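Local coordinates for putative endonuclease/exonuclease/phosphatase family protein (Bacteroides thetaiotaomicron, PDB 3MPR), which probably works as a metal-dependent nuclease of the endonuclease/exonuclease/phosphatase family, cutting phosphodiester bonds in nucleic acid, at residues L7-Y12 against F136-L141; K112-V117 against V152-L157; C122-F127 against L165-N170. All blocks are in the same frame, centred on the assembly; numbering follows the deposited sequence.

Contact 1 (L7-Y12 against F136-L141); sequences LTVASY and FLFFNL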
loop_
_atom_site.group_PDB
_atom_site.type_symbol
_atom_site.label_atom_id
_atom_site.label_comp_id
_atom_site.label_asym_id
_atom_site.label_seq_id
_atom_site.Cartn_x
_atom_site.Cartn_y
_atom_site.Cartn_z
ATOM N N LEU A 7 13.777 -8.396 1.884
ATOM C CA LEU A 7 13.141 -8.016 3.143
ATOM C C LEU A 7 12.209 -6.820 2.950
ATOM O O LEU A 7 12.562 -5.863 2.272
ATOM C CB LEU A 7 14.212 -7.581 4.153
ATOM C CG LEU A 7 15.206 -8.600 4.675
ATOM C CD1 LEU A 7 16.229 -7.902 5.555
ATOM C CD2 LEU A 7 14.482 -9.693 5.444
ATOM N N THR A 8 11.048 -6.846 3.596
ATOM C CA THR A 8 10.234 -5.640 3.679
ATOM C C THR A 8 10.289 -5.130 5.106
ATOM O O THR A 8 9.903 -5.841 6.030
ATOM C CB THR A 8 8.781 -5.920 3.311
ATOM O OG1 THR A 8 8.729 -6.311 1.940
ATOM C CG2 THR A 8 7.929 -4.668 3.508
ATOM N N VAL A 9 10.776 -3.910 5.285
ATOM C CA VAL A 9 10.903 -3.348 6.624
ATOM C C VAL A 9 10.100 -2.058 6.701
ATOM O O VAL A 9 9.710 -1.507 5.671
ATOM C CB VAL A 9 12.373 -3.095 7.007
ATOM C CG1 VAL A 9 13.191 -4.392 6.876
ATOM C CG2 VAL A 9 12.985 -1.980 6.146
ATOM N N ALA A 10 9.816 -1.620 7.921
ATOM C CA ALA A 10 9.062 -0.391 8.149
ATOM C C ALA A 10 9.483 0.282 9.447
ATOM O O ALA A 10 10.080 -0.341 10.333
ATOM C CB ALA A 10 7.571 -0.677 8.172
ATOM N N SER A 11 9.172 1.569 9.529
ATOM C CA SER A 11 9.308 2.341 10.749
ATOM C C SER A 11 7.952 3.006 10.958
ATOM O O SER A 11 7.401 3.613 10.041
ATOM C CB SER A 11 10.394 3.406 10.586
ATOM O OG SER A 11 10.559 4.144 11.799
ATOM N N TYR A 12 7.390 2.876 12.149
ATOM C CA TYR A 12 6.037 3.398 12.374
ATOM C C TYR A 12 5.890 3.851 13.809
ATOM O O TYR A 12 5.915 3.027 14.727
ATOM C CB TYR A 12 5.024 2.294 12.097
ATOM C CG TYR A 12 3.610 2.750 11.783
ATOM C CD1 TYR A 12 3.261 4.092 11.775
ATOM C CD2 TYR A 12 2.625 1.817 11.483
ATOM C CE1 TYR A 12 1.960 4.495 11.476
ATOM C CE2 TYR A 12 1.315 2.210 11.180
ATOM C CZ TYR A 12 0.991 3.545 11.183
ATOM O OH TYR A 12 -0.300 3.931 10.879
ATOM N N PHE A 136 21.729 -10.055 10.033
ATOM C CA PHE A 136 21.785 -8.590 9.989
ATOM C C PHE A 136 21.397 -8.007 11.345
ATOM O O PHE A 136 20.788 -8.689 12.170
ATOM C CB PHE A 136 20.858 -8.026 8.888
ATOM C CG PHE A 136 19.393 -8.343 9.096
ATOM C CD1 PHE A 136 18.534 -7.416 9.677
ATOM C CD2 PHE A 136 18.876 -9.570 8.702
ATOM C CE1 PHE A 136 17.182 -7.710 9.869
ATOM C CE2 PHE A 136 17.543 -9.872 8.888
ATOM C CZ PHE A 136 16.687 -8.942 9.472
ATOM N N LEU A 137 21.777 -6.755 11.577
ATOM C CA LEU A 137 21.361 -6.028 12.768
ATOM C C LEU A 137 20.209 -5.106 12.404
ATOM O O LEU A 137 20.201 -4.506 11.333
ATOM C CB LEU A 137 22.509 -5.179 13.318
ATOM C CG LEU A 137 23.717 -5.963 13.834
ATOM C CD1 LEU A 137 24.907 -5.018 14.098
ATOM C CD2 LEU A 137 23.308 -6.720 15.096
ATOM N N PHE A 138 19.237 -4.999 13.302
ATOM C CA PHE A 138 18.120 -4.066 13.125
ATOM C C PHE A 138 18.036 -3.206 14.384
ATOM O O PHE A 138 17.831 -3.737 15.473
ATOM C CB PHE A 138 16.827 -4.869 12.953
ATOM C CG PHE A 138 15.662 -4.068 12.431
ATOM C CD1 PHE A 138 14.962 -3.206 13.264
ATOM C CD2 PHE A 138 15.223 -4.234 11.129
ATOM C CE1 PHE A 138 13.875 -2.483 12.788
ATOM C CE2 PHE A 138 14.131 -3.515 10.649
ATOM C CZ PHE A 138 13.464 -2.639 11.472
ATOM N N PHE A 139 18.202 -1.889 14.235
ATOM C CA PHE A 139 18.149 -0.952 15.355
ATOM C C PHE A 139 16.915 -0.084 15.226
ATOM O O PHE A 139 16.520 0.241 14.113
ATOM C CB PHE A 139 19.351 -0.006 15.305
ATOM C CG PHE A 139 20.671 -0.669 15.577
ATOM C CD1 PHE A 139 21.358 -1.315 14.573
ATOM C CD2 PHE A 139 21.235 -0.614 16.843
ATOM C CE1 PHE A 139 22.592 -1.912 14.833
ATOM C CE2 PHE A 139 22.458 -1.202 17.103
ATOM C CZ PHE A 139 23.133 -1.847 16.101
ATOM N N ASN A 140 16.351 0.344 16.355
ATOM C CA ASN A 140 15.169 1.196 16.339
ATOM C C ASN A 140 15.222 2.166 17.517
ATOM O O ASN A 140 15.595 1.776 18.616
ATOM C CB ASN A 140 13.921 0.314 16.400
ATOM C CG ASN A 140 12.640 1.106 16.417
ATOM O OD1 ASN A 140 12.448 2.022 15.613
ATOM N ND2 ASN A 140 11.742 0.752 17.336
ATOM N N LEU A 141 14.870 3.430 17.289
ATOM C CA LEU A 141 14.983 4.427 18.352
ATOM C C LEU A 141 13.980 5.563 18.185
ATOM O O LEU A 141 13.269 5.648 17.185
ATOM C CB LEU A 141 16.416 4.997 18.424
ATOM C CG LEU A 141 17.006 5.691 17.182
ATOM C CD1 LEU A 141 16.408 7.085 16.960
ATOM C CD2 LEU A 141 18.512 5.810 17.311
#

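Contact 2 (K112-V117 against V152-L157); sequences KGWDAV and VESAFL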
loop_
_atom_site.group_PDB
_atom_site.type_symbol
_atom_site.label_atom_id
_atom_site.label_comp_id
_atom_site.label_asym_id
_atom_site.label_seq_id
_atom_site.Cartn_x
_atom_site.Cartn_y
_atom_site.Cartn_z
ATOM N N LYS A 112 19.060 10.196 31.020
ATOM C CA LYS A 112 19.006 11.228 29.992
ATOM C C LYS A 112 20.410 11.430 29.460
ATOM O O LYS A 112 21.387 11.285 30.193
ATOM C CB LYS A 112 18.486 12.551 30.567
ATOM C CG LYS A 112 17.101 12.455 31.175
ATOM C CD LYS A 112 16.717 13.727 31.921
ATOM C CE LYS A 112 15.382 13.545 32.635
ATOM N NZ LYS A 112 14.966 14.765 33.382
ATOM N N GLY A 113 20.522 11.782 28.189
ATOM C CA GLY A 113 21.838 11.987 27.610
ATOM C C GLY A 113 22.105 13.438 27.270
ATOM O O GLY A 113 21.212 14.147 26.798
ATOM N N TRP A 114 23.338 13.878 27.511
ATOM C CA TRP A 114 23.757 15.229 27.160
ATOM C C TRP A 114 22.674 16.258 27.510
ATOM O O TRP A 114 22.318 16.394 28.676
ATOM C CB TRP A 114 24.182 15.282 25.682
ATOM C CG TRP A 114 25.238 14.240 25.371
ATOM C CD1 TRP A 114 26.587 14.375 25.526
ATOM C CD2 TRP A 114 25.024 12.899 24.892
ATOM N NE1 TRP A 114 27.227 13.212 25.158
ATOM C CE2 TRP A 114 26.291 12.289 24.773
ATOM C CE3 TRP A 114 23.884 12.159 24.553
ATOM C CZ2 TRP A 114 26.452 10.974 24.334
ATOM C CZ3 TRP A 114 24.044 10.858 24.107
ATOM C CH2 TRP A 114 25.319 10.277 24.003
ATOM N N ASP A 115 22.133 16.951 26.514
ATOM C CA ASP A 115 21.162 18.024 26.762
ATOM C C ASP A 115 19.690 17.624 26.552
ATOM O O ASP A 115 18.808 18.484 26.407
ATOM C CB ASP A 115 21.515 19.258 25.917
ATOM C CG ASP A 115 21.472 18.976 24.416
ATOM O OD1 ASP A 115 21.327 17.800 24.028
ATOM O OD2 ASP A 115 21.587 19.932 23.620
ATOM N N ALA A 116 19.417 16.325 26.557
ATOM C CA ALA A 116 18.056 15.838 26.325
ATOM C C ALA A 116 17.171 16.034 27.563
ATOM O O ALA A 116 17.681 16.140 28.676
ATOM C CB ALA A 116 18.086 14.370 25.909
ATOM N N VAL A 117 15.854 16.081 27.371
ATOM C CA VAL A 117 14.928 16.249 28.497
ATOM C C VAL A 117 14.320 14.935 28.989
ATOM O O VAL A 117 13.917 14.826 30.150
ATOM C CB VAL A 117 13.794 17.238 28.171
ATOM C CG1 VAL A 117 14.362 18.628 27.917
ATOM C CG2 VAL A 117 13.001 16.752 26.968
ATOM N N VAL A 152 22.862 14.545 18.000
ATOM C CA VAL A 152 24.103 14.359 17.262
ATOM C C VAL A 152 24.951 13.263 17.919
ATOM O O VAL A 152 25.416 12.329 17.255
ATOM C CB VAL A 152 24.901 15.677 17.160
ATOM C CG1 VAL A 152 26.223 15.447 16.444
ATOM C CG2 VAL A 152 24.079 16.736 16.428
ATOM N N GLU A 153 25.140 13.370 19.231
ATOM C CA GLU A 153 25.903 12.359 19.958
ATOM C C GLU A 153 25.254 10.990 19.798
ATOM O O GLU A 153 25.941 9.973 19.647
ATOM C CB GLU A 153 26.002 12.726 21.436
ATOM C CG GLU A 153 26.788 14.015 21.691
ATOM C CD GLU A 153 28.303 13.840 21.525
ATOM O OE1 GLU A 153 28.786 12.687 21.435
ATOM O OE2 GLU A 153 29.015 14.867 21.486
ATOM N N SER A 154 23.929 10.962 19.838
ATOM C CA SER A 154 23.207 9.704 19.677
ATOM C C SER A 154 23.553 9.043 18.347
ATOM O O SER A 154 23.775 7.832 18.277
ATOM C CB SER A 154 21.697 9.922 19.797
ATOM O OG SER A 154 21.339 10.203 21.140
ATOM N N ALA A 155 23.596 9.843 17.288
ATOM C CA ALA A 155 23.863 9.300 15.965
ATOM C C ALA A 155 25.189 8.557 15.947
ATOM O O ALA A 155 25.292 7.452 15.396
ATOM C CB ALA A 155 23.837 10.402 14.914
ATOM N N PHE A 156 26.205 9.143 16.574
ATOM C CA PHE A 156 27.522 8.506 16.590
ATOM C C PHE A 156 27.622 7.312 17.538
ATOM O O PHE A 156 28.338 6.359 17.263
ATOM C CB PHE A 156 28.622 9.544 16.837
ATOM C CG PHE A 156 28.793 10.492 15.688
ATOM C CD1 PHE A 156 29.304 10.040 14.483
ATOM C CD2 PHE A 156 28.397 11.813 15.794
ATOM C CE1 PHE A 156 29.443 10.896 13.412
ATOM C CE2 PHE A 156 28.529 12.676 14.723
ATOM C CZ PHE A 156 29.055 12.219 13.535
ATOM N N LEU A 157 26.877 7.350 18.637
ATOM C CA LEU A 157 26.812 6.204 19.544
ATOM C C LEU A 157 26.163 5.015 18.837
ATOM O O LEU A 157 26.601 3.873 18.964
ATOM C CB LEU A 157 26.019 6.564 20.794
ATOM C CG LEU A 157 25.550 5.406 21.681
ATOM C CD1 LEU A 157 26.733 4.609 22.229
ATOM C CD2 LEU A 157 24.677 5.934 22.824
#

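Contact 3 (C122-F127 against L165-N170); sequences CSWGHF and LGRGKN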
loop_
_atom_site.group_PDB
_atom_site.type_symbol
_atom_site.label_atom_id
_atom_site.label_comp_id
_atom_site.label_asym_id
_atom_site.label_seq_id
_atom_site.Cartn_x
_atom_site.Cartn_y
_atom_site.Cartn_z
ATOM N N CYS A 122 17.354 2.941 22.504
ATOM C CA CYS A 122 17.499 2.265 21.229
ATOM C C CYS A 122 17.463 0.770 21.511
ATOM O O CYS A 122 18.232 0.271 22.339
ATOM C CB CYS A 122 18.820 2.651 20.556
ATOM S SG CYS A 122 19.136 1.750 19.035
ATOM N N SER A 123 16.537 0.066 20.863
ATOM C CA SER A 123 16.446 -1.379 20.986
ATOM C C SER A 123 16.910 -2.011 19.680
ATOM O O SER A 123 16.729 -1.446 18.602
ATOM C CB SER A 123 15.012 -1.819 21.296
ATOM O OG SER A 123 14.560 -1.256 22.511
ATOM N N TRP A 124 17.500 -3.195 19.771
ATOM C CA TRP A 124 18.067 -3.809 18.591
ATOM C C TRP A 124 17.957 -5.314 18.674
ATOM O O TRP A 124 17.768 -5.892 19.756
ATOM C CB TRP A 124 19.535 -3.381 18.431
ATOM C CG TRP A 124 20.386 -3.808 19.616
ATOM C CD1 TRP A 124 20.606 -3.111 20.767
ATOM C CD2 TRP A 124 21.079 -5.050 19.755
ATOM N NE1 TRP A 124 21.412 -3.846 21.619
ATOM C CE2 TRP A 124 21.722 -5.036 21.009
ATOM C CE3 TRP A 124 21.236 -6.168 18.927
ATOM C CZ2 TRP A 124 22.491 -6.106 21.463
ATOM C CZ3 TRP A 124 22.003 -7.224 19.370
ATOM C CH2 TRP A 124 22.621 -7.191 20.633
ATOM N N GLY A 125 18.059 -5.946 17.516
ATOM C CA GLY A 125 18.149 -7.383 17.441
ATOM C C GLY A 125 19.124 -7.752 16.344
ATOM O O GLY A 125 19.193 -7.083 15.316
ATOM N N HIS A 126 19.897 -8.799 16.590
ATOM C CA HIS A 126 20.696 -9.463 15.566
ATOM C C HIS A 126 19.829 -10.608 15.054
ATOM O O HIS A 126 19.584 -11.575 15.778
ATOM C CB HIS A 126 21.983 -9.981 16.223
ATOM C CG HIS A 126 22.861 -10.807 15.336
ATOM N ND1 HIS A 126 24.151 -11.143 15.692
ATOM C CD2 HIS A 126 22.638 -11.390 14.134
ATOM C CE1 HIS A 126 24.687 -11.892 14.743
ATOM N NE2 HIS A 126 23.788 -12.060 13.789
ATOM N N PHE A 127 19.332 -10.482 13.826
ATOM C CA PHE A 127 18.412 -11.471 13.263
ATOM C C PHE A 127 19.069 -12.404 12.260
ATOM O O PHE A 127 20.065 -12.048 11.638
ATOM C CB PHE A 127 17.239 -10.769 12.564
ATOM C CG PHE A 127 16.321 -10.062 13.503
ATOM C CD1 PHE A 127 16.574 -8.755 13.873
ATOM C CD2 PHE A 127 15.203 -10.705 14.019
ATOM C CE1 PHE A 127 15.743 -8.102 14.754
ATOM C CE2 PHE A 127 14.357 -10.052 14.914
ATOM C CZ PHE A 127 14.626 -8.748 15.275
ATOM N N LEU A 165 28.327 -4.484 17.955
ATOM C CA LEU A 165 27.376 -5.601 17.982
ATOM C C LEU A 165 27.547 -6.584 16.817
ATOM O O LEU A 165 26.853 -7.590 16.736
ATOM C CB LEU A 165 25.933 -5.071 18.067
ATOM C CG LEU A 165 25.747 -4.204 19.321
ATOM C CD1 LEU A 165 24.361 -3.574 19.353
ATOM C CD2 LEU A 165 26.001 -5.033 20.591
ATOM N N GLY A 166 28.482 -6.303 15.924
ATOM C CA GLY A 166 28.879 -7.285 14.935
ATOM C C GLY A 166 29.666 -8.418 15.583
ATOM O O GLY A 166 29.805 -9.492 15.006
ATOM N N ARG A 167 30.168 -8.180 16.793
ATOM C CA ARG A 167 30.985 -9.163 17.510
ATOM C C ARG A 167 32.145 -9.673 16.651
ATOM O O ARG A 167 32.379 -10.874 16.554
ATOM C CB ARG A 167 30.143 -10.342 17.998
ATOM C CG ARG A 167 28.854 -9.946 18.707
ATOM C CD ARG A 167 29.126 -9.174 19.988
ATOM N NE ARG A 167 27.905 -8.978 20.774
ATOM C CZ ARG A 167 27.784 -8.078 21.745
ATOM N NH1 ARG A 167 28.811 -7.292 22.059
ATOM N NH2 ARG A 167 26.643 -7.968 22.407
ATOM N N GLY A 168 32.862 -8.753 16.023
ATOM C CA GLY A 168 34.029 -9.122 15.248
ATOM C C GLY A 168 33.719 -9.285 13.773
ATOM O O GLY A 168 34.631 -9.351 12.950
ATOM N N LYS A 169 32.432 -9.350 13.441
ATOM C CA LYS A 169 32.012 -9.480 12.048
ATOM C C LYS A 169 31.392 -8.193 11.539
ATOM O O LYS A 169 30.987 -7.325 12.311
ATOM C CB LYS A 169 31.013 -10.625 11.871
ATOM C CG LYS A 169 31.585 -12.009 12.119
ATOM C CD LYS A 169 30.534 -13.073 11.839
ATOM C CE LYS A 169 29.201 -12.707 12.483
ATOM N NZ LYS A 169 28.146 -13.756 12.326
ATOM N N ASN A 170 31.302 -8.112 10.222
ATOM C CA ASN A 170 30.847 -6.937 9.510
ATOM C C ASN A 170 29.355 -7.068 9.173
ATOM O O ASN A 170 28.987 -7.165 8.006
ATOM C CB ASN A 170 31.677 -6.847 8.227
ATOM C CG ASN A 170 31.429 -5.595 7.448
ATOM O OD1 ASN A 170 31.434 -5.615 6.211
ATOM N ND2 ASN A 170 31.218 -4.489 8.153
HETATM O O HOH W 1 24.951 -9.364 17.743
#

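Contact 1 (L7-Y12 against F136-L141)
L7 meets F136 where strands 7-12 and 136-141 face each other from two different sheets, running nearly parallel at 12° with their axes 9.4 Å apart. Methyl CD1 of L7 sits over one face of the F136 ring, displaced toward its rim, and makes a CH-pi contact 4.2 Å from the ring centroid. In F136, chi1 of 62° puts CG between the backbone N and the carbonyl carbon, and with chi2 near 98° one ring face is turned to L7.

Two residues on, V9 also points across, but it finds an edge instead of a face. Its CG1 lies in the plane of the F138 ring, 4.0 Å from CE2, and the two side chains slide past one another in opposite directions. V9 leans as well on V285 and L287 of its neighbour strand 283-289, while F138 packs on I174 and T176 beside it. A10 turns its methyl the other way, onto F44, and reaches the same phenyl edge through its backbone, O of A10 standing 4.2 Å from CZ of F138.

Further along, the interface turns polar: S11 bonds weakly to G177 N and Q50 NE2, and N140 is held by T176, T49 and Q50. No hydrogen bond passes directly between the two strands. Their cohesion is therefore that of two buried sheet faces pressed together through leucine, valine and phenylalanine, one phenylalanine meeting its partner by its face, the next by its edge, as expected in the middle of a layered nuclease core.

Contact 2 (K112-V117 against V152-L157)
W114 lays its indole against E153 on the helix that runs from 148 to 164, and nearly all of the contact is this one pair. The tight part is hydrocarbon on ring: CB of E153 stands 3.3 Å from the centroid of the six-membered ring of W114 and 11° off its normal, a CH-pi contact over the face. CG of E153 continues the cover toward the pyrrole side, 3.6 Å from NE1 of W114. The bend at chi2 (-75°) carries CG and CD across the indole toward NE1. The carboxylate and ring planes are 20° apart.

The loose side is polar. OE1 of E153 stays 4.1 Å from NE1 of W114, with no hydrogen bond between them. At the far end of the six-membered ring, OG of S154 is 4.1 Å from CZ3 of W114 and approaches obliquely; its bond goes to A150 O, one turn back in the helix.

The tryptophan sits at a corner of a type II' turn from G113 to A116, closed by A116 N to G113 O at 2.8 Å. Replacing this indole by an alanine is likely to strip the aliphatic part of E153 of its flat partner and weaken the turn's hold on this face of the helix.

Next to it, D115 accepts from the backbone N of K149 through OD2 and of A150 through OD1, near the start of the helix. The whole is a surface beta turn docked on the first turns of a helix, joining the 103-120 connection to the layer outside the sheet of a DNase I-like fold.

Contact 3 (C122-F127 against L165-N170)
Strand 122-127 presents W124 and H126 to a segment that leaves helix 148-164 and reverses through a type I' turn from G166 to K169, with R167 the first residue to quit helical angles (phi 52°) and K169 N bonded to G166 O at 3.1 Å. W124 and L165 approach from opposite directions. Methyl CD1 of L165 rests over the middle of the indole, 3.6 Å from the centroid of the five-membered ring and 16° off its normal, a CH-pi contact that comes to 3.4 Å at CE2 of W124. The second methyl, CD2, reaches the rim of the six-membered ring, 3.8 Å from CZ2 of W124. CG of W124 is held between backbone N and carbonyl carbon (chi1 61°); this torsion carries the indole out to L165, with a face turned to CD1.

CD2 of L165 also lies over one face of the R167 guanidinium, near its rim, so the leucine touches two flat groups on different sides. NH2 of R167 comes obliquely to the indole, 4.5 Å from CH2 of W124, while its charge is matched by a salt bridge to E97 on the neighbouring strand.

H126 is tied in more indirectly. A water 2.8 Å from ND1 of H126 donates to O of L165, just past helix 148-164. NE2 of H126 is hydrogen-bonded to OE1 of E135, and that shared carboxylate also makes a long, weak ion pair with K169; its negative charge may offset the nearness of lysine and imidazole. Here the loop that follows helix 148-164 packs on the outer face of the sheet in the layered alpha/beta DNase I-like fold, before the chain enters strand 173-178.

How the contacts relate
Contact 1 lies deepest, its centre about 6 Å from the centre of the chain, and joins the two large sheets; the centres of contacts 2 and 3 lie about 18 and 16 Å from it, on the other side of the sheet that holds strands 121-129 and 135-142. Those two strands are neighbours, so contacts 1 and 3 touch directly, with probable hydrogen bonds F136 O to F127 N and S123 O to N140 N. Contact 2 lies on helix 148-164, contact 3 on the loop that follows it, and the two do not meet. Chemistry follows depth: mainly apolar meetings between the sheets, tryptophan faces bordered by charge and water outside.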